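Local structure of antifreeze protein (Uncultured bacterium, 6EIO) at residues Leu58-Ser63 with Gln85-Ile90; Phe137-Leu140 with Ile146-Ile149; Ala182-Thr187 with Gly192-Leu197; Thr50-Asp55 with Gly65-Gly70; Asn95-Arg100 with Tyr175-Ser180. The protein binds ice, apparently through two of its faces, and so probably restrains the growth of ice crystals around the bacterium that makes it. All coordinates share one frame; numbering follows the deposited sequence. Where two conformers were deposited one is given.

Interaction 1. Residues Leu58-Ser63 with Gln85-Ile90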
# COMPACT_ATOMS: atom_id res chain seq x y z
N LEU A 58 9.23 11.17 7.17
CA LEU A 58 9.84 11.81 6.02
C LEU A 58 11.35 11.78 6.21
O LEU A 58 11.86 12.24 7.24
CB LEU A 58 9.35 13.25 5.86
CG LEU A 58 10.02 14.05 4.75
CD1 LEU A 58 9.73 13.48 3.36
CD2 LEU A 58 9.59 15.51 4.84
N SER A 59 12.06 11.25 5.21
CA SER A 59 13.52 11.25 5.22
C SER A 59 13.95 10.81 3.84
O SER A 59 13.38 9.83 3.33
CB SER A 59 14.04 10.26 6.26
OG SER A 59 15.44 10.08 6.10
N PRO A 60 14.94 11.45 3.19
CA PRO A 60 15.80 12.51 3.72
C PRO A 60 15.26 13.93 3.50
O PRO A 60 15.92 14.89 3.90
CB PRO A 60 17.08 12.32 2.90
CG PRO A 60 16.57 11.84 1.58
CD PRO A 60 15.42 10.94 1.89
N GLY A 61 14.11 14.07 2.85
CA GLY A 61 13.51 15.38 2.65
C GLY A 61 13.11 16.04 3.96
O GLY A 61 13.08 15.42 5.02
N THR A 62 12.77 17.33 3.87
CA THR A 62 12.47 18.11 5.06
C THR A 62 11.07 18.72 5.10
O THR A 62 10.60 19.06 6.20
CB THR A 62 13.49 19.25 5.21
OG1 THR A 62 13.47 20.07 4.04
CG2 THR A 62 14.89 18.69 5.41
N SER A 63 10.42 18.88 3.96
CA SER A 63 9.20 19.68 3.85
C SER A 63 7.96 18.81 3.95
O SER A 63 7.73 17.93 3.11
CB SER A 63 9.16 20.43 2.53
OG SER A 63 7.93 21.10 2.39
N GLN A 85 15.71 4.86 10.03
CA GLN A 85 15.70 3.41 10.00
C GLN A 85 14.53 2.90 9.17
O GLN A 85 14.65 1.90 8.44
CB GLN A 85 15.65 2.82 11.42
CG GLN A 85 15.83 1.31 11.42
CD GLN A 85 17.18 0.88 10.90
OE1 GLN A 85 18.20 1.39 11.35
NE2 GLN A 85 17.20 -0.05 9.95
N ALA A 86 13.38 3.58 9.24
CA ALA A 86 12.23 3.14 8.48
C ALA A 86 12.50 3.22 6.98
O ALA A 86 12.03 2.36 6.23
CB ALA A 86 10.99 3.95 8.86
N LYS A 87 13.26 4.21 6.52
CA LYS A 87 13.61 4.24 5.09
C LYS A 87 14.45 3.04 4.70
O LYS A 87 14.22 2.42 3.65
CB LYS A 87 14.35 5.52 4.70
CG LYS A 87 13.59 6.82 4.93
CD LYS A 87 12.20 6.87 4.32
CE LYS A 87 12.17 6.59 2.80
NZ LYS A 87 13.18 7.40 2.04
N LEU A 88 15.44 2.69 5.53
CA LEU A 88 16.24 1.49 5.25
C LEU A 88 15.35 0.26 5.21
O LEU A 88 15.52 -0.62 4.37
CB LEU A 88 17.32 1.32 6.34
CG LEU A 88 18.37 2.43 6.41
CD1 LEU A 88 19.22 2.26 7.65
CD2 LEU A 88 19.24 2.43 5.15
N ASP A 89 14.39 0.20 6.13
CA ASP A 89 13.55 -0.98 6.25
C ASP A 89 12.52 -1.07 5.12
O ASP A 89 12.17 -2.19 4.71
CB ASP A 89 12.91 -1.03 7.64
CG ASP A 89 13.94 -1.24 8.74
OD1 ASP A 89 15.12 -1.53 8.46
OD2 ASP A 89 13.54 -1.12 9.92
N ILE A 90 12.05 0.06 4.59
CA ILE A 90 11.17 -0.02 3.43
C ILE A 90 11.95 -0.35 2.16
O ILE A 90 11.40 -1.01 1.27
CB ILE A 90 10.17 1.15 3.26
CG1 ILE A 90 10.82 2.44 2.85
CG2 ILE A 90 9.32 1.28 4.51
CD1 ILE A 90 9.80 3.52 2.47

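Interaction 2. Residues Phe137-Leu140 with Ile146-Ile149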
# COMPACT_ATOMS: atom_id res chain seq x y z
N PHE A 137 -9.86 -9.31 -2.51
CA PHE A 137 -8.89 -10.28 -2.01
C PHE A 137 -9.65 -11.28 -1.16
O PHE A 137 -10.33 -10.88 -0.20
CB PHE A 137 -7.81 -9.57 -1.20
CG PHE A 137 -6.90 -8.75 -2.07
CD1 PHE A 137 -7.22 -7.47 -2.47
CD2 PHE A 137 -5.71 -9.28 -2.51
CE1 PHE A 137 -6.39 -6.77 -3.32
CE2 PHE A 137 -4.87 -8.57 -3.33
CZ PHE A 137 -5.21 -7.31 -3.75
N ASP A 138 -9.57 -12.56 -1.52
CA ASP A 138 -10.36 -13.60 -0.89
C ASP A 138 -9.40 -14.64 -0.33
O ASP A 138 -8.66 -15.29 -1.08
CB ASP A 138 -11.34 -14.20 -1.90
CG ASP A 138 -12.41 -15.08 -1.28
OD1 ASP A 138 -12.10 -15.80 -0.30
OD2 ASP A 138 -13.55 -15.04 -1.82
N ALA A 139 -9.37 -14.75 1.01
CA ALA A 139 -8.45 -15.64 1.70
C ALA A 139 -8.99 -17.06 1.86
O ALA A 139 -8.32 -17.90 2.46
CB ALA A 139 -8.06 -15.07 3.07
N LEU A 140 -10.19 -17.34 1.35
CA LEU A 140 -10.72 -18.70 1.31
C LEU A 140 -10.83 -19.32 2.70
O LEU A 140 -10.81 -20.55 2.85
CB LEU A 140 -9.91 -19.60 0.38
CG LEU A 140 -9.84 -19.11 -1.07
CD1 LEU A 140 -8.85 -19.94 -1.86
CD2 LEU A 140 -11.18 -19.11 -1.75
N ILE A 146 -1.43 -14.58 2.74
CA ILE A 146 -0.65 -13.44 2.27
C ILE A 146 -0.84 -13.26 0.77
O ILE A 146 -0.90 -14.24 0.01
CB ILE A 146 0.85 -13.63 2.61
CG1 ILE A 146 1.08 -13.73 4.12
CG2 ILE A 146 1.71 -12.55 1.97
CD1 ILE A 146 0.82 -12.46 4.88
N PHE A 147 -0.94 -12.00 0.35
CA PHE A 147 -1.10 -11.61 -1.04
C PHE A 147 -0.02 -10.59 -1.38
O PHE A 147 0.05 -9.55 -0.73
CB PHE A 147 -2.48 -10.96 -1.27
CG PHE A 147 -3.67 -11.72 -0.72
CD1 PHE A 147 -3.99 -11.64 0.63
CD2 PHE A 147 -4.52 -12.44 -1.57
CE1 PHE A 147 -5.13 -12.27 1.12
CE2 PHE A 147 -5.66 -13.04 -1.08
CZ PHE A 147 -5.96 -12.97 0.27
N VAL A 148 0.82 -10.90 -2.38
CA VAL A 148 1.90 -10.02 -2.80
C VAL A 148 1.72 -9.71 -4.28
O VAL A 148 1.62 -10.63 -5.09
CB VAL A 148 3.28 -10.66 -2.57
CG1 VAL A 148 4.40 -9.75 -3.08
CG2 VAL A 148 3.47 -11.01 -1.09
N ILE A 149 1.70 -8.41 -4.62
CA ILE A 149 1.53 -7.99 -6.00
C ILE A 149 2.72 -7.14 -6.41
O ILE A 149 3.00 -6.10 -5.79
CB ILE A 149 0.22 -7.23 -6.23
CG1 ILE A 149 -0.96 -8.10 -5.84
CG2 ILE A 149 0.12 -6.84 -7.70
CD1 ILE A 149 -2.26 -7.35 -5.79

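Interaction 3. Residues Ala182-Thr187 with Gly192-Leu197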
# COMPACT_ATOMS: atom_id res chain seq x y z
N ALA A 182 2.17 5.56 -7.63
CA ALA A 182 0.77 5.19 -7.49
C ALA A 182 -0.10 6.43 -7.37
O ALA A 182 0.30 7.43 -6.76
CB ALA A 182 0.55 4.31 -6.26
N SER A 183 -1.31 6.35 -7.94
CA SER A 183 -2.26 7.45 -7.86
C SER A 183 -3.67 6.90 -7.67
O SER A 183 -4.17 6.12 -8.49
CB SER A 183 -2.17 8.36 -9.08
OG SER A 183 -2.69 9.66 -8.83
N PHE A 184 -4.30 7.33 -6.59
CA PHE A 184 -5.61 6.85 -6.19
C PHE A 184 -6.66 7.93 -6.41
O PHE A 184 -6.59 9.02 -5.83
CB PHE A 184 -5.56 6.37 -4.74
CG PHE A 184 -4.54 5.29 -4.54
CD1 PHE A 184 -4.79 4.02 -5.05
CD2 PHE A 184 -3.32 5.54 -3.94
CE1 PHE A 184 -3.84 3.02 -4.94
CE2 PHE A 184 -2.37 4.53 -3.81
CZ PHE A 184 -2.63 3.28 -4.32
N GLY A 185 -7.65 7.62 -7.24
CA GLY A 185 -8.66 8.60 -7.58
C GLY A 185 -9.56 8.95 -6.41
O GLY A 185 -9.63 8.24 -5.41
N THR A 186 -10.27 10.06 -6.57
CA THR A 186 -11.16 10.56 -5.52
C THR A 186 -12.04 9.44 -4.98
O THR A 186 -12.55 8.62 -5.74
CB THR A 186 -12.07 11.68 -6.04
OG1 THR A 186 -12.80 11.22 -7.18
CG2 THR A 186 -11.27 12.93 -6.39
N THR A 187 -12.20 9.42 -3.66
CA THR A 187 -13.05 8.49 -2.91
C THR A 187 -12.71 7.01 -3.10
O THR A 187 -13.49 6.16 -2.66
CB THR A 187 -14.56 8.74 -3.03
OG1 THR A 187 -15.04 8.30 -4.30
CG2 THR A 187 -14.89 10.20 -2.81
N GLY A 192 -4.17 -2.23 2.12
CA GLY A 192 -2.90 -2.91 2.05
C GLY A 192 -1.73 -1.94 2.18
O GLY A 192 -1.87 -0.73 2.31
N THR A 193 -0.53 -2.53 2.12
CA THR A 193 0.71 -1.78 2.22
C THR A 193 1.23 -1.52 0.81
O THR A 193 1.56 -2.46 0.09
CB THR A 193 1.73 -2.54 3.06
OG1 THR A 193 1.28 -2.60 4.41
CG2 THR A 193 3.08 -1.85 3.05
N VAL A 194 1.28 -0.25 0.44
CA VAL A 194 1.78 0.19 -0.87
C VAL A 194 3.22 0.66 -0.68
O VAL A 194 3.45 1.60 0.09
CB VAL A 194 0.90 1.32 -1.44
CG1 VAL A 194 1.45 1.77 -2.78
CG2 VAL A 194 -0.55 0.87 -1.55
N ILE A 195 4.16 0.01 -1.34
CA ILE A 195 5.57 0.39 -1.27
C ILE A 195 5.99 0.81 -2.66
O ILE A 195 6.14 -0.05 -3.54
CB ILE A 195 6.47 -0.73 -0.74
CG1 ILE A 195 5.85 -1.47 0.45
CG2 ILE A 195 7.82 -0.12 -0.37
CD1 ILE A 195 6.69 -2.60 0.96
N ALA A 196 6.14 2.11 -2.87
CA ALA A 196 6.45 2.66 -4.18
C ALA A 196 7.89 3.16 -4.21
O ALA A 196 8.38 3.76 -3.25
CB ALA A 196 5.53 3.82 -4.54
N LEU A 197 8.55 2.96 -5.35
CA LEU A 197 9.90 3.50 -5.49
C LEU A 197 9.88 5.02 -5.50
O LEU A 197 10.78 5.66 -4.93
CB LEU A 197 10.52 2.97 -6.79
CG LEU A 197 11.98 3.39 -7.03
CD1 LEU A 197 12.88 2.84 -5.93
CD2 LEU A 197 12.44 2.92 -8.38

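Interaction 4. Residues Thr50-Asp55 with Gly65-Gly70. With SO4 (sulfate ion), chain E.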
# COMPACT_ATOMS: atom_id res chain seq x y z
N THR A 50 -7.39 16.16 5.82
CA THR A 50 -6.85 14.83 5.94
C THR A 50 -6.67 14.47 7.40
O THR A 50 -6.30 15.31 8.22
CB THR A 50 -5.51 14.79 5.21
OG1 THR A 50 -5.79 14.92 3.81
CG2 THR A 50 -4.70 13.52 5.45
N ASN A 51 -6.92 13.20 7.71
CA ASN A 51 -6.66 12.68 9.04
C ASN A 51 -5.86 11.40 8.89
O ASN A 51 -6.28 10.49 8.17
CB ASN A 51 -7.96 12.42 9.81
CG ASN A 51 -7.70 12.20 11.29
OD1 ASN A 51 -7.67 13.16 12.07
ND2 ASN A 51 -7.55 10.96 11.69
N ILE A 52 -4.73 11.33 9.60
CA ILE A 52 -3.89 10.14 9.66
C ILE A 52 -3.93 9.61 11.08
O ILE A 52 -3.63 10.35 12.02
CB ILE A 52 -2.44 10.45 9.26
CG1 ILE A 52 -2.35 10.93 7.81
CG2 ILE A 52 -1.55 9.24 9.50
CD1 ILE A 52 -1.03 11.58 7.46
N THR A 53 -4.28 8.33 11.25
CA THR A 53 -4.16 7.66 12.54
C THR A 53 -3.02 6.66 12.38
O THR A 53 -3.18 5.61 11.74
CB THR A 53 -5.45 6.97 13.00
OG1 THR A 53 -6.55 7.89 12.94
CG2 THR A 53 -5.30 6.51 14.44
N GLY A 54 -1.87 7.00 12.92
CA GLY A 54 -0.63 6.27 12.70
C GLY A 54 0.50 7.26 12.60
O GLY A 54 0.28 8.46 12.58
N ASP A 55 1.74 6.76 12.53
CA ASP A 55 2.86 7.68 12.47
C ASP A 55 3.11 8.13 11.02
O ASP A 55 2.70 7.48 10.06
CB ASP A 55 4.08 7.04 13.13
CG ASP A 55 3.88 6.77 14.63
OD1 ASP A 55 3.04 7.45 15.26
OD2 ASP A 55 4.59 5.89 15.17
N GLY A 65 4.00 19.95 4.08
CA GLY A 65 3.05 21.04 3.98
C GLY A 65 1.64 20.59 4.30
O GLY A 65 1.25 19.46 4.00
N GLY A 66 0.86 21.49 4.88
CA GLY A 66 -0.56 21.30 4.97
C GLY A 66 -1.09 20.66 6.23
O GLY A 66 -2.24 20.22 6.23
N PHE A 67 -0.30 20.61 7.31
CA PHE A 67 -0.77 20.19 8.63
C PHE A 67 -0.53 21.35 9.59
O PHE A 67 0.61 21.54 10.04
CB PHE A 67 0.01 18.96 9.11
CG PHE A 67 -0.27 17.69 8.35
CD1 PHE A 67 0.30 17.47 7.11
CD2 PHE A 67 -1.12 16.72 8.87
CE1 PHE A 67 0.03 16.30 6.41
CE2 PHE A 67 -1.39 15.57 8.16
CZ PHE A 67 -0.83 15.37 6.93
N PRO A 68 -1.54 22.16 9.95
CA PRO A 68 -2.94 22.09 9.52
C PRO A 68 -3.12 22.58 8.09
O PRO A 68 -2.22 23.21 7.52
CB PRO A 68 -3.64 23.02 10.51
CG PRO A 68 -2.59 24.04 10.83
CD PRO A 68 -1.30 23.27 10.88
N PRO A 69 -4.29 22.32 7.49
CA PRO A 69 -5.51 21.75 8.06
C PRO A 69 -5.50 20.24 8.27
O PRO A 69 -6.40 19.73 8.93
CB PRO A 69 -6.58 22.14 7.04
CG PRO A 69 -5.84 22.20 5.76
CD PRO A 69 -4.52 22.79 6.11
N GLY A 70 -4.54 19.53 7.69
CA GLY A 70 -4.43 18.11 7.98
C GLY A 70 -4.14 17.91 9.46
O GLY A 70 -3.51 18.75 10.10
S SO4 E . 2.45 25.01 5.15
O1 SO4 E . 2.45 25.06 3.68
O2 SO4 E . 3.73 24.44 5.58
O3 SO4 E . 2.30 26.34 5.69
O4 SO4 E . 1.39 24.15 5.60

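Interaction 5. Residues Asn95-Arg100 with Tyr175-Ser180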
# COMPACT_ATOMS: atom_id res chain seq x y z
N ASN A 95 12.65 -4.52 -1.82
CA ASN A 95 13.50 -5.46 -2.54
C ASN A 95 13.04 -6.90 -2.29
O ASN A 95 13.08 -7.73 -3.22
CB ASN A 95 14.96 -5.28 -2.12
CG ASN A 95 15.59 -3.98 -2.61
OD1 ASN A 95 16.57 -3.50 -1.99
ND2 ASN A 95 15.10 -3.44 -3.69
N ASP A 96 12.62 -7.21 -1.07
CA ASP A 96 12.08 -8.53 -0.76
C ASP A 96 10.87 -8.82 -1.64
O ASP A 96 10.80 -9.82 -2.35
CB ASP A 96 11.73 -8.53 0.75
CG ASP A 96 11.02 -9.78 1.25
OD1 ASP A 96 11.02 -10.81 0.56
OD2 ASP A 96 10.44 -9.71 2.36
N ALA A 97 9.91 -7.89 -1.62
CA ALA A 97 8.70 -8.06 -2.42
C ALA A 97 9.03 -8.25 -3.89
O ALA A 97 8.46 -9.13 -4.54
CB ALA A 97 7.80 -6.84 -2.23
N ALA A 98 9.93 -7.42 -4.43
CA ALA A 98 10.22 -7.45 -5.86
C ALA A 98 10.96 -8.71 -6.28
O ALA A 98 10.89 -9.11 -7.45
CB ALA A 98 11.04 -6.22 -6.24
N ALA A 99 11.71 -9.33 -5.37
CA ALA A 99 12.53 -10.48 -5.71
C ALA A 99 11.78 -11.80 -5.62
O ALA A 99 12.30 -12.81 -6.09
CB ALA A 99 13.74 -10.55 -4.79
N ARG A 100 10.60 -11.82 -5.02
CA ARG A 100 9.94 -13.10 -4.83
C ARG A 100 9.59 -13.74 -6.16
O ARG A 100 9.17 -13.06 -7.09
CB ARG A 100 8.70 -12.92 -3.97
CG ARG A 100 9.13 -12.55 -2.61
CD ARG A 100 8.01 -12.40 -1.69
NE ARG A 100 8.50 -12.11 -0.35
CZ ARG A 100 7.84 -12.44 0.75
NH1 ARG A 100 6.68 -13.08 0.66
NH2 ARG A 100 8.31 -12.10 1.95
N TYR A 175 0.18 -6.71 0.07
CA TYR A 175 1.31 -5.85 -0.24
C TYR A 175 1.33 -5.55 -1.73
O TYR A 175 1.21 -6.47 -2.56
CB TYR A 175 2.61 -6.55 0.12
CG TYR A 175 2.68 -7.04 1.54
CD1 TYR A 175 2.22 -8.30 1.87
CD2 TYR A 175 3.23 -6.26 2.55
CE1 TYR A 175 2.33 -8.79 3.15
CE2 TYR A 175 3.34 -6.73 3.84
CZ TYR A 175 2.90 -8.03 4.12
OH TYR A 175 3.04 -8.59 5.37
N TRP A 176 1.54 -4.28 -2.06
CA TRP A 176 1.63 -3.79 -3.43
C TRP A 176 3.01 -3.18 -3.60
O TRP A 176 3.30 -2.13 -3.01
CB TRP A 176 0.57 -2.71 -3.71
CG TRP A 176 -0.83 -3.01 -3.30
CD1 TRP A 176 -1.37 -2.88 -2.05
CD2 TRP A 176 -1.92 -3.42 -4.16
NE1 TRP A 176 -2.70 -3.21 -2.06
CE2 TRP A 176 -3.07 -3.53 -3.33
CE3 TRP A 176 -2.06 -3.66 -5.53
CZ2 TRP A 176 -4.32 -3.86 -3.84
CZ3 TRP A 176 -3.31 -4.00 -6.03
CH2 TRP A 176 -4.42 -4.10 -5.19
N GLN A 177 3.87 -3.82 -4.40
CA GLN A 177 5.20 -3.31 -4.70
C GLN A 177 5.11 -2.58 -6.04
O GLN A 177 4.78 -3.19 -7.06
CB GLN A 177 6.19 -4.47 -4.74
CG GLN A 177 7.59 -4.06 -5.16
CD GLN A 177 7.81 -4.10 -6.66
OE1 GLN A 177 7.39 -5.04 -7.34
NE2 GLN A 177 8.44 -3.05 -7.18
N VAL A 178 5.38 -1.28 -6.02
CA VAL A 178 5.13 -0.40 -7.16
C VAL A 178 6.48 0.16 -7.63
O VAL A 178 7.15 0.90 -6.89
CB VAL A 178 4.16 0.72 -6.77
CG1 VAL A 178 3.97 1.70 -7.93
CG2 VAL A 178 2.83 0.15 -6.30
N SER A 179 6.87 -0.18 -8.86
CA SER A 179 8.20 0.17 -9.33
C SER A 179 8.32 1.63 -9.75
O SER A 179 9.44 2.13 -9.89
CB SER A 179 8.63 -0.74 -10.47
OG SER A 179 8.68 -2.10 -10.07
N SER A 180 7.20 2.31 -9.96
CA SER A 180 7.25 3.75 -10.20
C SER A 180 6.37 4.44 -9.16
O SER A 180 6.77 4.50 -7.99
CB SER A 180 7.02 4.13 -11.65
OG SER A 180 5.74 3.72 -12.01

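Interaction 1. Residues Leu58-Ser63 with Gln85-Ile90
Lys87 curls its side chain over the backbone of Ser59 and ends in a hydrogen bond from NZ to Ser59 O, 2.8 Å long. The curl comes from bends at chi2, chi3 and chi4, each near -50°, which wrap the aliphatic chain around the carbonyl oxygen instead of sending it straight off the helix. Lys87 CD lies 3.3 Å from Ser59 O and Lys87 CE 3.5 Å from the same oxygen. The ammonium group meets the C=O at 157° and sits 17° off the carbonyl plane. At the base of the curl, nearer the helix, Lys87 CG rests on Ser59 CB at 3.7 Å, and this is the tight half of the contact. NZ is also bonded to Arg215 O, so the lysine ties two loops to the helix, while Ser59 OG is held by Asn84 OD1. The other half is looser: Pro60, which follows a cis peptide bond and is exposed to solvent, brings only CD near the lysine, 4.2 Å from NZ. A loop leaving strand 55-58 is thus pinned to helix 81-99, the long helix that runs beside the beta-solenoid in the ice-binding-like fold.

Interaction 2. Residues Phe137-Leu140 with Ile146-Ile149
The ring of Phe137 stands edge-on over the face of Phe147 in a T-shaped stack, the centroids 5.2 Å apart and the planes at 86°. Phe147 CG lies beside its backbone N (chi1 -49°), which turns the ring face to Phe137. The bump is the Phe137 CD2 corner, which comes in beside the CB end of the Phe147 ring, 3.5 Å from Phe147 CD2. Phe137 CB lies over the same face, 4.2 Å from the centroid of the Phe147 ring and 15° off its normal, a CH-pi contact. The far rim of Phe147 fits the hollow where strand 135-138 turns away. Phe147 CE2 meets Asp138 O at 3.8 Å, and Phe147 CZ meets Ala139 CB at 4.1 Å. That turn is held in shape by an Asx turn, Leu140 N to Asp138 OD1, 3.0 Å. Farther along, Ile149 adds its CD1 methyl at the edge of the Phe137 ring, in the conformer described. Replacing Phe147 by an alanine would probably open a gap beside Phe137, leaving its ring edge without the face it rests on. Trp176 meets the Phe137 ring as well, and Leu117 and Ile174 touch it, continuing the apolar packing. Such stacked inward-facing side chains, contributed by different faces and successive turns, make up the core of a beta-solenoid.

Interaction 3. Residues Ala182-Thr187 with Gly192-Leu197
Val194 reaches out between Ala182 and Phe184 and touches each with a different methyl. Its CB stays back, about 5.0 Å from Phe184 CZ, and from there the side chain forks. CG1 stands anti to the backbone N (chi1 179°) and points to the start of the facing strand, where it meets Ala182 CB at 4.4 Å. CG2, the branch beside the backbone N, takes the other direction and lies 4.2 Å from Phe184 CZ, approaching the ring obliquely. Both distances are those of relaxed van der Waals packing, and the contact is entirely apolar and buried. Ala196 CB also faces Ala182, but beyond contact distance. The phenylalanine ring is met by Phe190 and Phe202, while Trp176, Val178 and Ile200 also touch Val194. Strand 182-184 lies between strands 155-157 and 200-202 on one face of the solenoid; strand 193-196 belongs to another face, between 174-178 and 207-214, with Ile195 turned outward onto Ala93 and Tyr94 of helix 81-99.

Interaction 4. Residues Thr50-Asp55 with Gly65-Gly70
Thr50 and Gly70 bring their backbones together, CA to CA 4.6 Å, with Gly70 CA offering a CA-H...O contact to Thr50 O at 3.4 Å. This is a corner of the beta-solenoid: the two residues lead into strands 51-53 and 71-73, which run parallel on neighbouring turns. Next to the backbone contact Ile52 and Phe67 pack against each other. The isoleucine sends CG1 out beside its backbone N and extends from there (chi2 165°), which carries the CD1 methyl to the end of the phenylalanine ring, 3.8 Å from Phe67 CZ. The approach is oblique, and the two side chains cross at about a right angle. Met221 touches Thr50, Ile52 and Phe67 alike, so the pair sits on a third element of the core. Thr50 OG1 turns to Asn46 OD1 and the backbone N of Asn224, which accounts for the polar end of this buried residue. Between Phe67 and Gly70 the loop folds tightly: cis peptide bonds precede both Pro68 and Pro69, and Gly70 N closes the turn on Gly66 O at 2.8 Å, an oxygen that also receives Asn46 ND2. A side chain on Gly70 would not fit, because its CB would come about 2.9 Å from Phe67 CE2, a clash. On the other side of the loop a sulfate ion, probably picked up from the crystallisation liquor, is bound by the backbone: Gly66 N donates to its O4 at 2.8 Å, with an N-H...O angle of 155°.

Interaction 5. Residues Asn95-Arg100 with Tyr175-Ser180
In Gln177 CG stands opposite the backbone N (chi1 175°), and a sharp bend at chi2, -89°, then turns the amide onto the methyl of Ala98, while the stem stays over Ala97. The two alanine methyls divide the glutamine between them. Ala97 CB faces the base of the side chain, 3.8 Å from Gln177 CB and 4.0 Å from Gln177 CG. Ala98 CB lies against the amide, 3.9 Å from Gln177 CD. Such small side chains let the helix come close, with the CA atoms of Ala97 and Gln177 6.3 Å apart. One end of the amide is held from its own strand: Gln177 NE2 donates to Ser179 OG at 3.1 Å, the hydroxyl lying near the amide plane, and Ser179 OG is bonded in turn to Ile151 O. Putting an alanine in place of Gln177 would probably open a gap beside Ala98 and leave the Ser179 hydroxyl without this amide donor. At the end of the helix Arg100 grips Asp96 side-on, NE to OD1 at 3.0 Å and NH2 to OD2 at 3.2 Å, and Gln150 NE2 bonds the carbonyl oxygens of Ala97 and Arg100. The interface is therefore a van der Waals seam between alanines and the stem and flat amide of a glutamine, while the polar bonds that fix its parts run within each segment or to residues outside both.

Interactions 2 and 3 lie inside the solenoid and are held across the contact by side-chain packing, chiefly aromatic in interaction 2 and aliphatic-aromatic in interaction 3. Interactions 1 and 5 both use helix 81-99, their centres about 18 Å apart: near its start a lysine binds a partly exposed loop, near its end alanines lie on a buried strand. Strand 174-178 of interaction 5 adjoins both 147-151 and 193-196, so backbone pairing joins it to interactions 2 and 3, and Trp176 packs on Phe137 and Ile149. Interaction 4 is at the other end, its centre about 30 Å from that of interaction 2, and mixes buried side chains with an outer loop that binds sulfate.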